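Local coordinates for protein glycerate dehydrogenase (PDB 6P2I) that probably reduces acyclic imino acids to amino acids with NADPH as the hydride donor, as an imine reductase built on the D-2-hydroxyacid dehydrogenase fold, at residues 105-110 / 159-164; 138-143 / 193-198. All blocks are in the same frame, centred on the assembly; numbering follows the deposited sequence.

Contact 1. Residues 105-110 / 159-164; sequences HVFALL and EIANAF. With EDO (1,2-ethanediol), chain E.
Helix 99-114 and the C-terminal end of helix 152-163 meet here on one side of the parallel sheet of the Rossmann-type coenzyme-binding domain, and Phe107 of the first helix makes every close contact with Ile160, Ala161 and Phe164 of the second. The backbones stay well apart, 8.8 Å between the CA atoms of Phe107 and Ile160, and the aromatic ring spans that gap. With CG anti to its carbonyl carbon (chi1 -73°), Phe107 sends the ring across to the other helix. Ile160 CG2 sits over one ring face, 3.6 Å from the centroid of the Phe107 ring and 23° off the ring normal, which meets the geometry of a CH-pi contact; its closest ring atom is Phe107 CE1, at 3.4 Å. Farther along the ring, Phe107 CZ lies 4.2 Å from Ala161 CB. The Phe164 ring is nearly parallel to that of Phe107, with planes at 7°, but centroids 5.5 Å apart show that the two are slid past each other and barely overlap; they touch where Phe107 CE2 comes within 3.9 Å of Phe164 CD2. The same Ile160 methyl lies in the plane of the Phe164 ring, at its edge, and so is shared by both aromatics. Ile160 and Phe164 also pack on Phe164 and Ile160 of the second subunit. At the end of the helix, Phe164 O accepts a 3.1 Å hydrogen bond from O1 of an ethanediol. No hydrogen bond joins the two helices, so their hold on each other is dispersive and depends on shape.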
loop_
_atom_site.group_PDB
_atom_site.type_symbol
_atom_site.label_atom_id
_atom_site.label_comp_id
_atom_site.label_asym_id
_atom_site.label_seq_id
_atom_site.Cartn_x
_atom_site.Cartn_y
_atom_site.Cartn_z
ATOM N N HIS A 105 1.759 -6.023 -4.891
ATOM C CA HIS A 105 0.948 -6.551 -3.802
ATOM C C HIS A 105 1.716 -6.610 -2.499
ATOM O O HIS A 105 1.119 -6.467 -1.424
ATOM C CB HIS A 105 0.440 -7.950 -4.160
ATOM C CG HIS A 105 -0.770 -8.362 -3.398
ATOM N ND1 HIS A 105 -2.034 -7.906 -3.708
ATOM C CD2 HIS A 105 -0.923 -9.220 -2.360
ATOM C CE1 HIS A 105 -2.913 -8.473 -2.900
ATOM N NE2 HIS A 105 -2.265 -9.268 -2.068
ATOM N N VAL A 106 3.031 -6.852 -2.558
ATOM C CA VAL A 106 3.824 -6.830 -1.335
ATOM C C VAL A 106 3.667 -5.481 -0.639
ATOM O O VAL A 106 3.478 -5.411 0.583
ATOM C CB VAL A 106 5.307 -7.115 -1.645
ATOM C CG1 VAL A 106 6.183 -6.810 -0.436
ATOM C CG2 VAL A 106 5.510 -8.570 -2.099
ATOM N N PHE A 107 3.721 -4.400 -1.412
ATOM C CA PHE A 107 3.578 -3.074 -0.820
ATOM C C PHE A 107 2.134 -2.789 -0.437
ATOM O O PHE A 107 1.894 -2.142 0.582
ATOM C CB PHE A 107 4.147 -2.015 -1.769
ATOM C CG PHE A 107 5.640 -2.038 -1.815
ATOM C CD1 PHE A 107 6.314 -2.911 -2.661
ATOM C CD2 PHE A 107 6.368 -1.236 -0.956
ATOM C CE1 PHE A 107 7.687 -2.962 -2.667
ATOM C CE2 PHE A 107 7.754 -1.279 -0.959
ATOM C CZ PHE A 107 8.414 -2.132 -1.814
ATOM N N ALA A 108 1.163 -3.300 -1.201
ATOM C CA ALA A 108 -0.231 -3.209 -0.776
ATOM C C ALA A 108 -0.418 -3.826 0.604
ATOM O O ALA A 108 -1.020 -3.220 1.498
ATOM C CB ALA A 108 -1.146 -3.897 -1.799
ATOM N N LEU A 109 0.108 -5.039 0.803
ATOM C CA LEU A 109 -0.030 -5.704 2.092
ATOM C C LEU A 109 0.749 -4.988 3.186
ATOM O O LEU A 109 0.244 -4.819 4.301
ATOM C CB LEU A 109 0.448 -7.147 1.986
ATOM C CG LEU A 109 -0.467 -8.070 1.197
ATOM C CD1 LEU A 109 0.237 -9.418 0.977
ATOM C CD2 LEU A 109 -1.802 -8.263 1.920
ATOM N N LEU A 110 1.988 -4.589 2.890
ATOM C CA LEU A 110 2.827 -3.918 3.875
ATOM C C LEU A 110 2.158 -2.652 4.391
ATOM O O LEU A 110 2.107 -2.415 5.597
ATOM C CB LEU A 110 4.194 -3.599 3.258
ATOM C CG LEU A 110 5.143 -2.663 4.014
ATOM C CD1 LEU A 110 5.475 -3.197 5.402
ATOM C CD2 LEU A 110 6.421 -2.455 3.200
ATOM N N GLU A 159 13.579 -3.428 -6.508
ATOM C CA GLU A 159 13.598 -2.197 -7.298
ATOM C C GLU A 159 12.666 -1.158 -6.699
ATOM O O GLU A 159 13.024 0.022 -6.577
ATOM C CB GLU A 159 13.186 -2.469 -8.743
ATOM C CG GLU A 159 14.110 -3.317 -9.551
ATOM C CD GLU A 159 13.594 -3.463 -10.968
ATOM O OE1 GLU A 159 13.279 -2.423 -11.591
ATOM O OE2 GLU A 159 13.475 -4.611 -11.443
ATOM N N ILE A 160 11.450 -1.577 -6.351
ATOM C CA ILE A 160 10.501 -0.665 -5.725
ATOM C C ILE A 160 11.031 -0.193 -4.377
ATOM O O ILE A 160 10.957 0.999 -4.047
ATOM C CB ILE A 160 9.124 -1.331 -5.580
ATOM C CG1 ILE A 160 8.546 -1.688 -6.955
ATOM C CG2 ILE A 160 8.183 -0.416 -4.814
ATOM C CD1 ILE A 160 7.322 -2.539 -6.865
ATOM N N ALA A 161 11.584 -1.114 -3.586
ATOM C CA ALA A 161 12.123 -0.743 -2.279
ATOM C C ALA A 161 13.275 0.245 -2.409
ATOM O O ALA A 161 13.340 1.236 -1.668
ATOM C CB ALA A 161 12.582 -1.985 -1.523
ATOM N N ASN A 162 14.219 -0.023 -3.325
ATOM C CA ASN A 162 15.439 0.783 -3.385
ATOM C C ASN A 162 15.125 2.217 -3.772
ATOM O O ASN A 162 15.868 3.140 -3.413
ATOM C CB ASN A 162 16.448 0.172 -4.368
ATOM C CG ASN A 162 17.472 -0.731 -3.684
ATOM O OD1 ASN A 162 18.056 -0.370 -2.658
ATOM N ND2 ASN A 162 17.704 -1.908 -4.262
ATOM N N ALA A 163 14.015 2.428 -4.469
ATOM C CA ALA A 163 13.595 3.761 -4.859
ATOM C C ALA A 163 12.556 4.358 -3.915
ATOM O O ALA A 163 12.312 5.568 -3.979
ATOM C CB ALA A 163 13.074 3.735 -6.300
ATOM N N PHE A 164 11.946 3.550 -3.039
ATOM C CA PHE A 164 11.393 4.057 -1.784
ATOM C C PHE A 164 12.487 4.492 -0.819
ATOM O O PHE A 164 12.167 4.983 0.271
ATOM C CB PHE A 164 10.552 2.992 -1.087
ATOM C CG PHE A 164 9.068 3.211 -1.165
ATOM C CD1 PHE A 164 8.447 4.170 -0.395
ATOM C CD2 PHE A 164 8.284 2.400 -1.980
ATOM C CE1 PHE A 164 7.085 4.344 -0.460
ATOM C CE2 PHE A 164 6.921 2.568 -2.043
ATOM C CZ PHE A 164 6.317 3.543 -1.281
HETATM C C1 EDO E . 11.007 8.286 -1.182
HETATM O O1 EDO E . 10.442 7.500 -0.128
HETATM C C2 EDO E . 10.425 9.695 -1.141
HETATM O O2 EDO E . 10.948 10.383 0.003
#

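Contact 2. Residues 138-143 / 193-198; sequences SEIRDK and SDIISL. With EDO (1,2-ethanediol), chain E.
Lys143 and Asp194 meet where the loop 138-143 enters strand 144-148 beside the start of strand 195-198. The carboxylate oxygen Asp194 OD2 rests against the aliphatic stem of Lys143, 3.5 Å from CB and also near CD, and the two side chains cross at about a right angle. The lysine chain bends at chi2 (-67°) and again at chi4, which turns its ammonium back over its own loop and leaves NZ 6.1 Å from Asp194 OD2. There NZ donates to Glu139 O at 2.8 Å, tilted 28° from the carbonyl plane, and more weakly to Arg141 O; NZ also forms a salt bridge with Glu281 of the second subunit. The carboxylate of Asp194 is engaged elsewhere, OD1 in a salt bridge with Lys219 and OD2 on the amide of Thr144. Next to this pair, Ile195 CD1 stands 4.3 Å from Ile140 CG2 and 4.4 Å from Lys143 CB. Ile140 opens a type II turn closed by the bond from Lys143 N to Ile140 O, 3.1 Å long. Arg141, within that turn, runs extended from CG to NE, its CG anti to the backbone N (chi1 175°), and packs on Gln165 and on Gln100 of the second subunit; its very short approach to an ethanediol is doubtful as a bond. With an alanine here the long side chain is gone, and a gap would probably open beside those two glutamines. Two opposite charges are thus neighbours without being partners, each probably stabilised separately, the lysine by carbonyls of its own loop and by Glu281 of the second subunit, the aspartate within its own subunit.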
loop_
_atom_site.group_PDB
_atom_site.type_symbol
_atom_site.label_atom_id
_atom_site.label_comp_id
_atom_site.label_asym_id
_atom_site.label_seq_id
_atom_site.Cartn_x
_atom_site.Cartn_y
_atom_site.Cartn_z
ATOM N N SER A 138 4.911 3.327 11.273
ATOM C CA SER A 138 6.284 3.577 10.866
ATOM C C SER A 138 6.316 3.887 9.378
ATOM O O SER A 138 5.629 3.232 8.579
ATOM C CB SER A 138 7.183 2.371 11.158
ATOM O OG SER A 138 7.431 2.244 12.541
ATOM N N GLU A 139 7.103 4.892 9.009
ATOM C CA GLU A 139 7.420 5.086 7.600
ATOM C C GLU A 139 8.293 3.937 7.131
ATOM O O GLU A 139 9.142 3.449 7.880
ATOM C CB GLU A 139 8.147 6.411 7.380
ATOM C CG GLU A 139 7.229 7.611 7.608
ATOM C CD GLU A 139 7.960 8.924 7.834
ATOM O OE1 GLU A 139 7.312 9.854 8.358
ATOM O OE2 GLU A 139 9.165 9.050 7.492
ATOM N N ILE A 140 8.077 3.492 5.891
ATOM C CA ILE A 140 8.947 2.443 5.367
ATOM C C ILE A 140 10.242 3.002 4.792
ATOM O O ILE A 140 11.226 2.257 4.673
ATOM C CB ILE A 140 8.221 1.559 4.328
ATOM C CG1 ILE A 140 7.983 2.273 2.986
ATOM C CG2 ILE A 140 6.920 0.997 4.920
ATOM C CD1 ILE A 140 7.384 1.289 1.886
ATOM N N ARG A 141 10.303 4.297 4.474
ATOM C CA ARG A 141 11.556 4.854 3.993
ATOM C C ARG A 141 12.636 4.664 5.053
ATOM O O ARG A 141 12.383 4.813 6.254
ATOM C CB ARG A 141 11.391 6.338 3.650
ATOM C CG ARG A 141 12.700 7.017 3.250
ATOM C CD ARG A 141 12.505 8.486 2.921
ATOM N NE ARG A 141 13.775 9.169 2.697
ATOM C CZ ARG A 141 14.093 9.815 1.581
ATOM N NH1 ARG A 141 13.225 9.887 0.584
ATOM N NH2 ARG A 141 15.274 10.408 1.467
ATOM N N ASP A 142 13.829 4.282 4.601
ATOM C CA ASP A 142 15.038 4.071 5.397
ATOM C C ASP A 142 14.976 2.807 6.245
ATOM O O ASP A 142 15.934 2.536 6.991
ATOM C CB ASP A 142 15.376 5.271 6.304
ATOM C CG ASP A 142 15.931 6.444 5.527
ATOM O OD1 ASP A 142 16.478 6.216 4.426
ATOM O OD2 ASP A 142 15.823 7.589 6.017
ATOM N N LYS A 143 13.904 2.018 6.156
ATOM C CA LYS A 143 13.858 0.758 6.879
ATOM C C LYS A 143 14.554 -0.326 6.071
ATOM O O LYS A 143 14.828 -0.174 4.880
ATOM C CB LYS A 143 12.415 0.343 7.166
ATOM C CG LYS A 143 11.641 1.385 7.973
ATOM C CD LYS A 143 12.195 1.515 9.378
ATOM C CE LYS A 143 11.444 2.586 10.161
ATOM N NZ LYS A 143 11.477 3.898 9.449
ATOM N N SER A 193 15.922 -7.351 9.703
ATOM C CA SER A 193 14.894 -6.800 8.828
ATOM C C SER A 193 13.768 -6.154 9.620
ATOM O O SER A 193 13.270 -6.713 10.601
ATOM C CB SER A 193 14.302 -7.882 7.922
ATOM O OG SER A 193 15.301 -8.480 7.117
ATOM N N ASP A 194 13.359 -4.972 9.176
ATOM C CA ASP A 194 12.116 -4.386 9.658
ATOM C C ASP A 194 10.923 -4.994 8.950
ATOM O O ASP A 194 9.837 -5.109 9.536
ATOM C CB ASP A 194 12.160 -2.879 9.447
ATOM C CG ASP A 194 13.315 -2.253 10.170
ATOM O OD1 ASP A 194 13.362 -2.417 11.405
ATOM O OD2 ASP A 194 14.189 -1.614 9.532
ATOM N N ILE A 195 11.118 -5.371 7.690
ATOM C CA ILE A 195 10.099 -5.985 6.854
ATOM C C ILE A 195 10.728 -7.219 6.223
ATOM O O ILE A 195 11.858 -7.156 5.726
ATOM C CB ILE A 195 9.601 -5.007 5.771
ATOM C CG1 ILE A 195 9.014 -3.743 6.423
ATOM C CG2 ILE A 195 8.584 -5.689 4.862
ATOM C CD1 ILE A 195 9.360 -2.443 5.712
ATOM N N ILE A 196 10.024 -8.347 6.276
ATOM C CA ILE A 196 10.504 -9.588 5.684
ATOM C C ILE A 196 9.480 -10.019 4.654
ATOM O O ILE A 196 8.281 -10.039 4.949
ATOM C CB ILE A 196 10.701 -10.691 6.739
ATOM C CG1 ILE A 196 11.753 -10.274 7.761
ATOM C CG2 ILE A 196 11.066 -12.025 6.063
ATOM C CD1 ILE A 196 11.668 -11.004 9.091
ATOM N N SER A 197 9.942 -10.354 3.448
ATOM C CA SER A 197 9.041 -10.804 2.387
ATOM C C SER A 197 9.598 -12.058 1.726
ATOM O O SER A 197 10.779 -12.102 1.365
ATOM C CB SER A 197 8.829 -9.699 1.341
ATOM O OG SER A 197 7.771 -10.017 0.461
ATOM N N LEU A 198 8.740 -13.070 1.552
ATOM C CA LEU A 198 9.143 -14.345 0.967
ATOM C C LEU A 198 8.910 -14.341 -0.542
ATOM O O LEU A 198 7.834 -13.951 -1.008
ATOM C CB LEU A 198 8.367 -15.503 1.608
ATOM C CG LEU A 198 8.821 -15.900 3.016
ATOM C CD1 LEU A 198 7.671 -16.500 3.821
ATOM C CD2 LEU A 198 9.985 -16.883 2.940
HETATM C C1 EDO E . 11.007 8.286 -1.182
HETATM O O1 EDO E . 10.442 7.500 -0.128
HETATM C C2 EDO E . 10.425 9.695 -1.141
HETATM O O2 EDO E . 10.948 10.383 0.003
#

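Overall arrangement
Contact 1 is wholly buried and apolar, whereas contact 2 is only partly buried and mixes a small aliphatic patch with charged side chains at the N-terminal ends of inner strands. Their centres lie 9 Å apart, and they join directly: Phe164 CD1 packs 3.8 Å from Ile140 CD1, and Leu110 CD1 is 3.7 Å from Ile195 CG1. Contact 1 pairs two helices, while contact 2 sets a loop against the beginning of a central strand of the seven-stranded sheet. Both reach the second subunit, by hydrophobic packing around Ile160 and Phe164 in 105-110/159-164 and by a salt bridge and hydrogen bonds from the loop in 138-143/193-198.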